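Local coordinates for nitrogenase molybdenum-iron protein alpha chain (Clostridium pasteurianum, PDB 4WES) that forms, with the beta chain, the molybdenum-iron component of nitrogenase, which reduces dinitrogen to ammonia at its molybdenum-iron-sulfur cofactor, at residues A[68-74]-A[136-142]; A[80-84]-A[103-107]; A[170-174]-A[188-192]. All blocks are in the same frame, centred on the assembly; numbering follows the deposited sequence. Where two conformers were deposited one is given.

Contact 1: A[68-74]-A[136-142]; sequences DMVHITH and PAAIGVY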
loop_
_atom_site.group_PDB
_atom_site.type_symbol
_atom_site.label_atom_id
_atom_site.label_comp_id
_atom_site.label_asym_id
_atom_site.label_seq_id
_atom_site.Cartn_x
_atom_site.Cartn_y
_atom_site.Cartn_z
ATOM N N ASP A 68 -19.891 -16.222 24.311
ATOM C CA ASP A 68 -19.092 -17.118 25.176
ATOM C C ASP A 68 -19.578 -18.559 25.072
ATOM O O ASP A 68 -19.187 -19.414 25.891
ATOM C CB ASP A 68 -19.042 -16.627 26.619
ATOM C CG ASP A 68 -20.399 -16.526 27.277
ATOM O OD1 ASP A 68 -21.434 -16.706 26.620
ATOM O OD2 ASP A 68 -20.385 -16.238 28.475
ATOM N N MET A 69 -20.359 -18.839 24.029
ATOM C CA MET A 69 -20.729 -20.180 23.627
ATOM C C MET A 69 -19.943 -20.560 22.388
ATOM O O MET A 69 -19.861 -19.740 21.472
ATOM C CB MET A 69 -22.254 -20.188 23.404
ATOM C CG MET A 69 -22.930 -21.440 22.920
ATOM S SD MET A 69 -24.713 -21.222 23.124
ATOM C CE MET A 69 -25.216 -22.751 22.296
ATOM N N VAL A 70 -19.357 -21.762 22.357
ATOM C CA VAL A 70 -18.682 -22.237 21.136
ATOM C C VAL A 70 -19.721 -22.878 20.223
ATOM O O VAL A 70 -20.369 -23.831 20.592
ATOM C CB VAL A 70 -17.526 -23.208 21.467
ATOM C CG1 VAL A 70 -17.060 -23.944 20.214
ATOM C CG2 VAL A 70 -16.387 -22.461 22.108
ATOM N N HIS A 71 -19.881 -22.296 19.024
ATOM C CA HIS A 71 -20.874 -22.760 18.071
ATOM C C HIS A 71 -20.224 -23.630 17.004
ATOM O O HIS A 71 -19.455 -23.145 16.194
ATOM C CB HIS A 71 -21.563 -21.554 17.403
ATOM C CG HIS A 71 -22.181 -20.622 18.387
ATOM N ND1 HIS A 71 -23.348 -20.894 19.054
ATOM C CD2 HIS A 71 -21.762 -19.408 18.799
ATOM C CE1 HIS A 71 -23.608 -19.877 19.859
ATOM N NE2 HIS A 71 -22.675 -18.959 19.700
ATOM N N ILE A 72 -20.498 -24.935 17.062
ATOM C CA ILE A 72 -19.882 -25.896 16.147
ATOM C C ILE A 72 -20.852 -26.260 15.043
ATOM O O ILE A 72 -21.915 -26.834 15.302
ATOM C CB ILE A 72 -19.427 -27.187 16.866
ATOM C CG1 ILE A 72 -18.495 -26.867 18.052
ATOM C CG2 ILE A 72 -18.753 -28.117 15.867
ATOM C CD1 ILE A 72 -18.079 -28.105 18.845
ATOM N N THR A 73 -20.492 -25.916 13.806
ATOM C CA THR A 73 -21.273 -26.358 12.656
ATOM C C THR A 73 -20.912 -27.808 12.336
ATOM O O THR A 73 -19.756 -28.110 12.080
ATOM C CB THR A 73 -20.968 -25.485 11.430
ATOM O OG1 THR A 73 -21.285 -24.121 11.772
ATOM C CG2 THR A 73 -21.715 -25.951 10.213
ATOM N N HIS A 74 -21.927 -28.665 12.362
ATOM C CA HIS A 74 -21.718 -30.059 11.987
ATOM C C HIS A 74 -22.065 -30.198 10.493
ATOM O O HIS A 74 -23.237 -30.261 10.124
ATOM C CB HIS A 74 -22.543 -31.001 12.850
ATOM C CG HIS A 74 -22.253 -32.441 12.590
ATOM N ND1 HIS A 74 -20.982 -32.931 12.379
ATOM C CD2 HIS A 74 -23.102 -33.484 12.477
ATOM C CE1 HIS A 74 -21.066 -34.239 12.209
ATOM N NE2 HIS A 74 -22.337 -34.599 12.281
ATOM N N PRO A 136 -15.786 -23.136 27.308
ATOM C CA PRO A 136 -16.800 -22.106 27.161
ATOM C C PRO A 136 -17.972 -22.280 28.157
ATOM O O PRO A 136 -18.045 -23.281 28.876
ATOM C CB PRO A 136 -17.272 -22.332 25.725
ATOM C CG PRO A 136 -17.201 -23.836 25.615
ATOM C CD PRO A 136 -15.934 -24.215 26.322
ATOM N N ALA A 137 -18.911 -21.343 28.135
ATOM C CA ALA A 137 -20.097 -21.438 28.967
ATOM C C ALA A 137 -20.997 -22.592 28.534
ATOM O O ALA A 137 -21.717 -23.186 29.331
ATOM C CB ALA A 137 -20.850 -20.133 28.928
ATOM N N ALA A 138 -20.991 -22.862 27.229
ATOM C CA ALA A 138 -21.852 -23.866 26.581
ATOM C C ALA A 138 -21.294 -24.109 25.202
ATOM O O ALA A 138 -20.501 -23.308 24.698
ATOM C CB ALA A 138 -23.293 -23.412 26.513
ATOM N N ILE A 139 -21.738 -25.194 24.605
ATOM C CA ILE A 139 -21.425 -25.536 23.213
ATOM C C ILE A 139 -22.713 -25.726 22.467
ATOM O O ILE A 139 -23.661 -26.328 22.986
ATOM C CB ILE A 139 -20.531 -26.793 23.152
ATOM C CG1 ILE A 139 -19.172 -26.479 23.799
ATOM C CG2 ILE A 139 -20.389 -27.312 21.713
ATOM C CD1 ILE A 139 -18.267 -27.678 24.015
ATOM N N GLY A 140 -22.790 -25.176 21.248
ATOM C CA GLY A 140 -23.891 -25.469 20.343
ATOM C C GLY A 140 -23.417 -26.352 19.204
ATOM O O GLY A 140 -22.276 -26.240 18.757
ATOM N N VAL A 141 -24.316 -27.216 18.722
ATOM C CA VAL A 141 -24.080 -28.076 17.581
ATOM C C VAL A 141 -25.181 -27.819 16.578
ATOM O O VAL A 141 -26.364 -27.952 16.916
ATOM C CB VAL A 141 -24.148 -29.546 17.966
ATOM C CG1 VAL A 141 -23.960 -30.410 16.723
ATOM C CG2 VAL A 141 -23.115 -29.859 19.038
ATOM N N TYR A 142 -24.816 -27.461 15.340
ATOM C CA TYR A 142 -25.777 -26.995 14.362
ATOM C C TYR A 142 -25.767 -27.921 13.150
ATOM O O TYR A 142 -24.724 -28.080 12.502
ATOM C CB TYR A 142 -25.436 -25.549 13.936
ATOM C CG TYR A 142 -25.470 -24.640 15.132
ATOM C CD1 TYR A 142 -26.630 -24.020 15.545
ATOM C CD2 TYR A 142 -24.349 -24.467 15.901
ATOM C CE1 TYR A 142 -26.660 -23.247 16.690
ATOM C CE2 TYR A 142 -24.355 -23.729 17.074
ATOM C CZ TYR A 142 -25.531 -23.114 17.463
ATOM O OH TYR A 142 -25.587 -22.377 18.631
#
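His71 and Tyr142 meet because both aromatic rings leave their strands in the same way: each CG stands anti to its own carbonyl carbon and beside the backbone N (chi1 -56° for His71, -60° for Tyr142). The phenol thus runs back along its own strand, over Gly140, and Tyr142 OH meets His71 ND1 at 2.7 Å, lying at the edge of the imidazole near its plane. The two rings meet rim to rim with planes at 53°, so the hydroxyl and nitrogen, not a ring face, make the contact. Met69, extended along its whole side chain, brings CE to 3.6 Å from Gly140 N, over the one position of this strand without a side chain. On the other face, Ile72 CD1 packs on Ile139 CG2 at 3.8 Å, and Val70 CG2 on Pro136 CB at 3.7 Å; helix 120-134 covers Val70 and Ile72 here. Between the faces runs a parallel ladder, with Gly140 N to Val70 O and Ile72 N to Gly140 O both at 2.8 Å, continued by Tyr142 N to Ile72 O and His74 N to Tyr142 O. His71 NE2 bonds to Ile66 O. With ND1 bonded to Tyr142 OH, both nitrogens of this buried imidazole have partners, and the ring's rotation is fixed from two ends.

Contact 2: A[80-84]-A[103-107]; sequences SFYTW and EYVFS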
loop_
_atom_site.group_PDB
_atom_site.type_symbol
_atom_site.label_atom_id
_atom_site.label_comp_id
_atom_site.label_asym_id
_atom_site.label_seq_id
_atom_site.Cartn_x
_atom_site.Cartn_y
_atom_site.Cartn_z
ATOM N N SER A 80 -19.789 -23.446 7.660
ATOM C CA SER A 80 -19.013 -22.733 8.686
ATOM C C SER A 80 -18.358 -21.465 8.121
ATOM O O SER A 80 -18.539 -20.379 8.657
ATOM C CB SER A 80 -17.953 -23.700 9.219
ATOM O OG SER A 80 -17.179 -23.080 10.244
ATOM N N PHE A 81 -17.586 -21.610 7.039
ATOM C CA PHE A 81 -16.848 -20.495 6.438
ATOM C C PHE A 81 -17.754 -19.311 6.141
ATOM O O PHE A 81 -17.360 -18.161 6.361
ATOM C CB PHE A 81 -16.181 -20.966 5.140
ATOM C CG PHE A 81 -15.391 -19.898 4.455
ATOM C CD1 PHE A 81 -14.061 -19.662 4.759
ATOM C CD2 PHE A 81 -15.982 -19.110 3.484
ATOM C CE1 PHE A 81 -13.320 -18.677 4.130
ATOM C CE2 PHE A 81 -15.263 -18.126 2.863
ATOM C CZ PHE A 81 -13.944 -17.899 3.167
ATOM N N TYR A 82 -18.967 -19.555 5.662
ATOM C CA TYR A 82 -19.860 -18.479 5.264
ATOM C C TYR A 82 -20.564 -17.802 6.451
ATOM O O TYR A 82 -21.293 -16.827 6.243
ATOM C CB TYR A 82 -20.834 -18.973 4.187
ATOM C CG TYR A 82 -20.093 -19.318 2.928
ATOM C CD1 TYR A 82 -19.386 -18.349 2.230
ATOM C CD2 TYR A 82 -20.090 -20.611 2.420
ATOM C CE1 TYR A 82 -18.660 -18.654 1.084
ATOM C CE2 TYR A 82 -19.351 -20.917 1.285
ATOM C CZ TYR A 82 -18.658 -19.943 0.611
ATOM O OH TYR A 82 -17.938 -20.208 -0.542
ATOM N N THR A 83 -20.241 -18.243 7.681
ATOM C CA THR A 83 -20.682 -17.565 8.895
ATOM C C THR A 83 -19.521 -16.897 9.612
ATOM O O THR A 83 -19.667 -16.442 10.759
ATOM C CB THR A 83 -21.469 -18.485 9.826
ATOM O OG1 THR A 83 -20.635 -19.550 10.322
ATOM C CG2 THR A 83 -22.695 -19.041 9.125
ATOM N N TRP A 84 -18.381 -16.760 8.955
ATOM C CA TRP A 84 -17.183 -16.169 9.530
ATOM C C TRP A 84 -17.149 -14.649 9.334
ATOM O O TRP A 84 -16.449 -14.106 8.465
ATOM C CB TRP A 84 -15.934 -16.863 8.972
ATOM C CG TRP A 84 -14.664 -16.683 9.710
ATOM C CD1 TRP A 84 -14.447 -16.021 10.881
ATOM C CD2 TRP A 84 -13.395 -17.191 9.307
ATOM N NE1 TRP A 84 -13.124 -16.095 11.256
ATOM C CE2 TRP A 84 -12.459 -16.780 10.268
ATOM C CE3 TRP A 84 -12.955 -17.890 8.192
ATOM C CZ2 TRP A 84 -11.107 -17.083 10.157
ATOM C CZ3 TRP A 84 -11.611 -18.213 8.087
ATOM C CH2 TRP A 84 -10.707 -17.804 9.067
ATOM N N GLU A 103 -14.401 -13.957 16.689
ATOM C CA GLU A 103 -13.392 -13.916 15.642
ATOM C C GLU A 103 -13.123 -15.289 15.046
ATOM O O GLU A 103 -12.274 -15.401 14.176
ATOM C CB GLU A 103 -12.103 -13.279 16.168
ATOM C CG GLU A 103 -12.286 -11.844 16.637
ATOM C CD GLU A 103 -11.333 -11.345 17.703
ATOM O OE1 GLU A 103 -11.125 -10.111 17.767
ATOM O OE2 GLU A 103 -10.829 -12.163 18.505
ATOM N N TYR A 104 -13.836 -16.311 15.499
ATOM C CA TYR A 104 -13.582 -17.690 15.143
ATOM C C TYR A 104 -14.799 -18.320 14.494
ATOM O O TYR A 104 -15.919 -17.945 14.799
ATOM C CB TYR A 104 -13.256 -18.549 16.376
ATOM C CG TYR A 104 -12.063 -18.098 17.150
ATOM C CD1 TYR A 104 -10.815 -18.652 16.950
ATOM C CD2 TYR A 104 -12.161 -17.110 18.128
ATOM C CE1 TYR A 104 -9.711 -18.231 17.686
ATOM C CE2 TYR A 104 -11.061 -16.698 18.853
ATOM C CZ TYR A 104 -9.842 -17.269 18.653
ATOM O OH TYR A 104 -8.770 -16.837 19.386
ATOM N N VAL A 105 -14.578 -19.326 13.641
ATOM C CA VAL A 105 -15.641 -20.286 13.315
ATOM C C VAL A 105 -15.131 -21.698 13.560
ATOM O O VAL A 105 -13.953 -22.010 13.316
ATOM C CB VAL A 105 -16.180 -20.146 11.876
ATOM C CG1 VAL A 105 -17.008 -18.879 11.744
ATOM C CG2 VAL A 105 -15.079 -20.205 10.822
ATOM N N PHE A 106 -16.071 -22.533 14.001
ATOM C CA PHE A 106 -15.783 -23.896 14.430
ATOM C C PHE A 106 -16.634 -24.873 13.644
ATOM O O PHE A 106 -17.818 -24.645 13.484
ATOM C CB PHE A 106 -16.135 -24.032 15.909
ATOM C CG PHE A 106 -15.382 -23.095 16.810
ATOM C CD1 PHE A 106 -14.075 -23.368 17.160
ATOM C CD2 PHE A 106 -15.962 -21.952 17.287
ATOM C CE1 PHE A 106 -13.399 -22.505 17.982
ATOM C CE2 PHE A 106 -15.299 -21.092 18.150
ATOM C CZ PHE A 106 -14.001 -21.361 18.469
ATOM N N SER A 107 -16.050 -25.995 13.231
ATOM C CA SER A 107 -16.858 -26.977 12.538
ATOM C C SER A 107 -16.215 -28.339 12.566
ATOM O O SER A 107 -15.056 -28.527 12.967
ATOM C CB SER A 107 -17.045 -26.584 11.103
ATOM O OG SER A 107 -15.845 -26.795 10.387
HETATM O O HOH W 1 -19.131 -22.494 12.077
HETATM O O HOH W 2 -14.518 -24.148 10.721
#
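Val105 faces Trp84 and Ser80 where the end of helix 77-81 packs on the approach to strand 106-107, within the beta-alpha-beta unit of strand 69-74, helix 77-81 and strand 106-107. Its two methyls share the work. CG2 lies over one face of the indole, a CH-pi contact 4.0 Å from the centroid of the five-membered ring of Trp84, while CG1 touches Trp84 CB at 3.6 Å. The indole N-H leaves by the edge: Trp84 NE1 donates to Glu103 O at 3.1 Å with an angle of 161° at the hydrogen. That oxygen lies near the ring plane, yet the donor sits 54° out of the carbonyl plane, away from either lone pair. Face and edge together fix the rotation of the indole, which also stacks on Tyr394 of the beta chain. Further out, a type I turn from Phe81 to Trp84, closed by Trp84 N to Phe81 O, places the tryptophan; just before it, Ser80 O accepts from both Thr83 N and Thr83 OG1. Thr83 OG1 is bonded to Lys59 as well. The Ser80 hydroxyl, carried anti to the backbone N (chi1 -179°), comes against Val105 CB and meets two waters. One water lies 2.7 Å from Ser80 OG and donates to Phe106 O; the other links Ser80 OG, at 2.9 Å, to Ser107 OG, at 3.0 Å.

Contact 3: A[170-174]-A[188-192]; sequences HAFSC and IANNT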
loop_
_atom_site.group_PDB
_atom_site.type_symbol
_atom_site.label_atom_id
_atom_site.label_comp_id
_atom_site.label_asym_id
_atom_site.label_seq_id
_atom_site.Cartn_x
_atom_site.Cartn_y
_atom_site.Cartn_z
ATOM N N HIS A 170 -26.004 -27.840 23.314
ATOM C CA HIS A 170 -27.322 -27.649 22.709
ATOM C C HIS A 170 -27.286 -27.996 21.238
ATOM O O HIS A 170 -26.533 -27.387 20.471
ATOM C CB HIS A 170 -27.787 -26.215 22.860
ATOM C CG HIS A 170 -27.834 -25.772 24.291
ATOM N ND1 HIS A 170 -28.665 -26.370 25.203
ATOM C CD2 HIS A 170 -27.177 -24.807 24.965
ATOM C CE1 HIS A 170 -28.523 -25.778 26.372
ATOM N NE2 HIS A 170 -27.616 -24.843 26.270
ATOM N N ALA A 171 -28.102 -28.971 20.861
ATOM C CA ALA A 171 -28.234 -29.377 19.452
ATOM C C ALA A 171 -29.381 -28.648 18.761
ATOM O O ALA A 171 -30.457 -28.480 19.319
ATOM C CB ALA A 171 -28.437 -30.886 19.362
ATOM N N PHE A 172 -29.164 -28.302 17.492
ATOM C CA PHE A 172 -30.168 -27.626 16.682
ATOM C C PHE A 172 -30.287 -28.330 15.345
ATOM O O PHE A 172 -29.315 -28.355 14.577
ATOM C CB PHE A 172 -29.781 -26.162 16.439
ATOM C CG PHE A 172 -29.662 -25.349 17.697
ATOM C CD1 PHE A 172 -28.505 -25.338 18.436
ATOM C CD2 PHE A 172 -30.731 -24.584 18.146
ATOM C CE1 PHE A 172 -28.382 -24.604 19.602
ATOM C CE2 PHE A 172 -30.629 -23.829 19.310
ATOM C CZ PHE A 172 -29.463 -23.855 20.054
ATOM N N SER A 173 -31.476 -28.874 15.044
ATOM C CA SER A 173 -31.694 -29.573 13.778
ATOM C C SER A 173 -32.162 -28.583 12.725
ATOM O O SER A 173 -33.310 -28.579 12.323
ATOM C CB SER A 173 -32.689 -30.693 13.955
ATOM O OG SER A 173 -32.106 -31.758 14.678
ATOM N N CYS A 174 -31.228 -27.741 12.309
ATOM C CA CYS A 174 -31.447 -26.651 11.345
ATOM C C CYS A 174 -30.873 -26.950 9.967
ATOM O O CYS A 174 -30.359 -26.072 9.281
ATOM C CB CYS A 174 -30.943 -25.343 11.902
ATOM S SG CYS A 174 -29.203 -25.378 12.429
ATOM N N ILE A 188 -36.579 -22.836 15.005
ATOM C CA ILE A 188 -35.807 -23.932 15.567
ATOM C C ILE A 188 -34.906 -23.410 16.690
ATOM O O ILE A 188 -34.803 -24.035 17.775
ATOM C CB ILE A 188 -34.993 -24.620 14.446
ATOM C CG1 ILE A 188 -35.945 -25.369 13.501
ATOM C CG2 ILE A 188 -33.961 -25.596 15.023
ATOM C CD1 ILE A 188 -35.362 -25.694 12.135
ATOM N N ALA A 189 -34.250 -22.274 16.506
ATOM C CA ALA A 189 -33.429 -21.711 17.551
ATOM C C ALA A 189 -34.271 -21.347 18.762
ATOM O O ALA A 189 -33.882 -21.621 19.915
ATOM C CB ALA A 189 -32.667 -20.494 17.053
ATOM N N ASN A 190 -35.394 -20.671 18.531
ATOM C CA ASN A 190 -36.215 -20.211 19.644
ATOM C C ASN A 190 -36.688 -21.361 20.517
ATOM O O ASN A 190 -36.770 -21.227 21.733
ATOM C CB ASN A 190 -37.455 -19.432 19.162
ATOM C CG ASN A 190 -37.207 -17.937 18.868
ATOM O OD1 ASN A 190 -37.917 -17.102 19.398
ATOM N ND2 ASN A 190 -36.217 -17.623 18.040
ATOM N N ASN A 191 -37.033 -22.484 19.901
ATOM C CA ASN A 191 -37.576 -23.608 20.662
ATOM C C ASN A 191 -36.571 -24.064 21.707
ATOM O O ASN A 191 -36.906 -24.243 22.885
ATOM C CB ASN A 191 -37.930 -24.764 19.758
ATOM C CG ASN A 191 -39.165 -24.524 18.945
ATOM O OD1 ASN A 191 -39.956 -23.604 19.211
ATOM N ND2 ASN A 191 -39.355 -25.373 17.926
ATOM N N THR A 192 -35.333 -24.281 21.296
ATOM C CA THR A 192 -34.308 -24.797 22.207
ATOM C C THR A 192 -33.834 -23.733 23.186
ATOM O O THR A 192 -33.598 -24.015 24.368
ATOM C CB THR A 192 -33.162 -25.429 21.400
ATOM O OG1 THR A 192 -33.660 -26.613 20.776
ATOM C CG2 THR A 192 -31.943 -25.698 22.237
#
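Strand 169-172 is the outermost strand, within this chain, of the four-stranded parallel sheet, and helix 182-196 packs along it, over the face that carries His170 and Phe172, close to the [8Fe-7S] cluster. Strand and helix segments run roughly antiparallel, at 153°, with their axes 9.0 Å apart. No hydrogen bond joins them, so the contact rests on van der Waals packing. Phe172 does most of the reaching from the strand. Its CG lies anti to the carbonyl carbon (chi1 -61°), which turns the ring toward the helix and sets one rim against two successive levels of it. At the Ile188-Ala189 level Phe172 CD2 comes to 4.0 Å from Ala189 CA, and Ile188 O lies at the ring edge, near its plane. One turn on, Phe172 CE2 meets Thr192 CB and Thr192 CG2, each at 3.7 Å, in an oblique crossing. The Thr192 methyl also fills the step toward His170, with CG2 4.2 Å from His170 CB; the imidazole itself is tied through NE2 to Tyr246 OH. Ile188 takes the other end of the contact. Its CD1 rests 3.5 Å from Ser173 O, while its CG2 branch lies 4.3 Å from Cys174 CB. Ser173 is the centre of an inverse gamma turn, which bends the chain across the isoleucine directly after the strand ends. Helix 54-63 adds a further layer: Cys58 touches Phe172, Cys174 and Ala189, and Met63 also touches Phe172. The Cys174 side chain lies about 7 Å from the [8Fe-7S] cluster but is not among its ligands. A helix laid over the face of a parallel sheet at its outer strand, with the turn after the strand directed toward the cofactor, is the arrangement of an alpha/beta domain of the Rossmann type, as in the NifD/NifK family.

The three contacts follow one parallel sheet, ordered 106-107, 69-74, 138-143, 169-172. Contact 1 is its central pair; contact 2 joins on one side, where Thr73 N lies 3.0 Å from Phe106 O, and contact 3 on the other, where Val141 N lies 2.8 Å from His170 O. Tyr142 CE1 also packs 3.3 Å from Phe172 CD1, carrying contact 1 into contact 3. Contacts 2 and 3 do not touch, their nearest atoms being about 10 Å apart. All three approach the [8Fe-7S] cluster: the side chains of Thr73, Ser80 and Cys174 each lie about 7 Å from it. The side chain of Thr83 in contact 2 is also about 7 Å from the bound 3-hydroxy-3-carboxy-adipic acid (HCA).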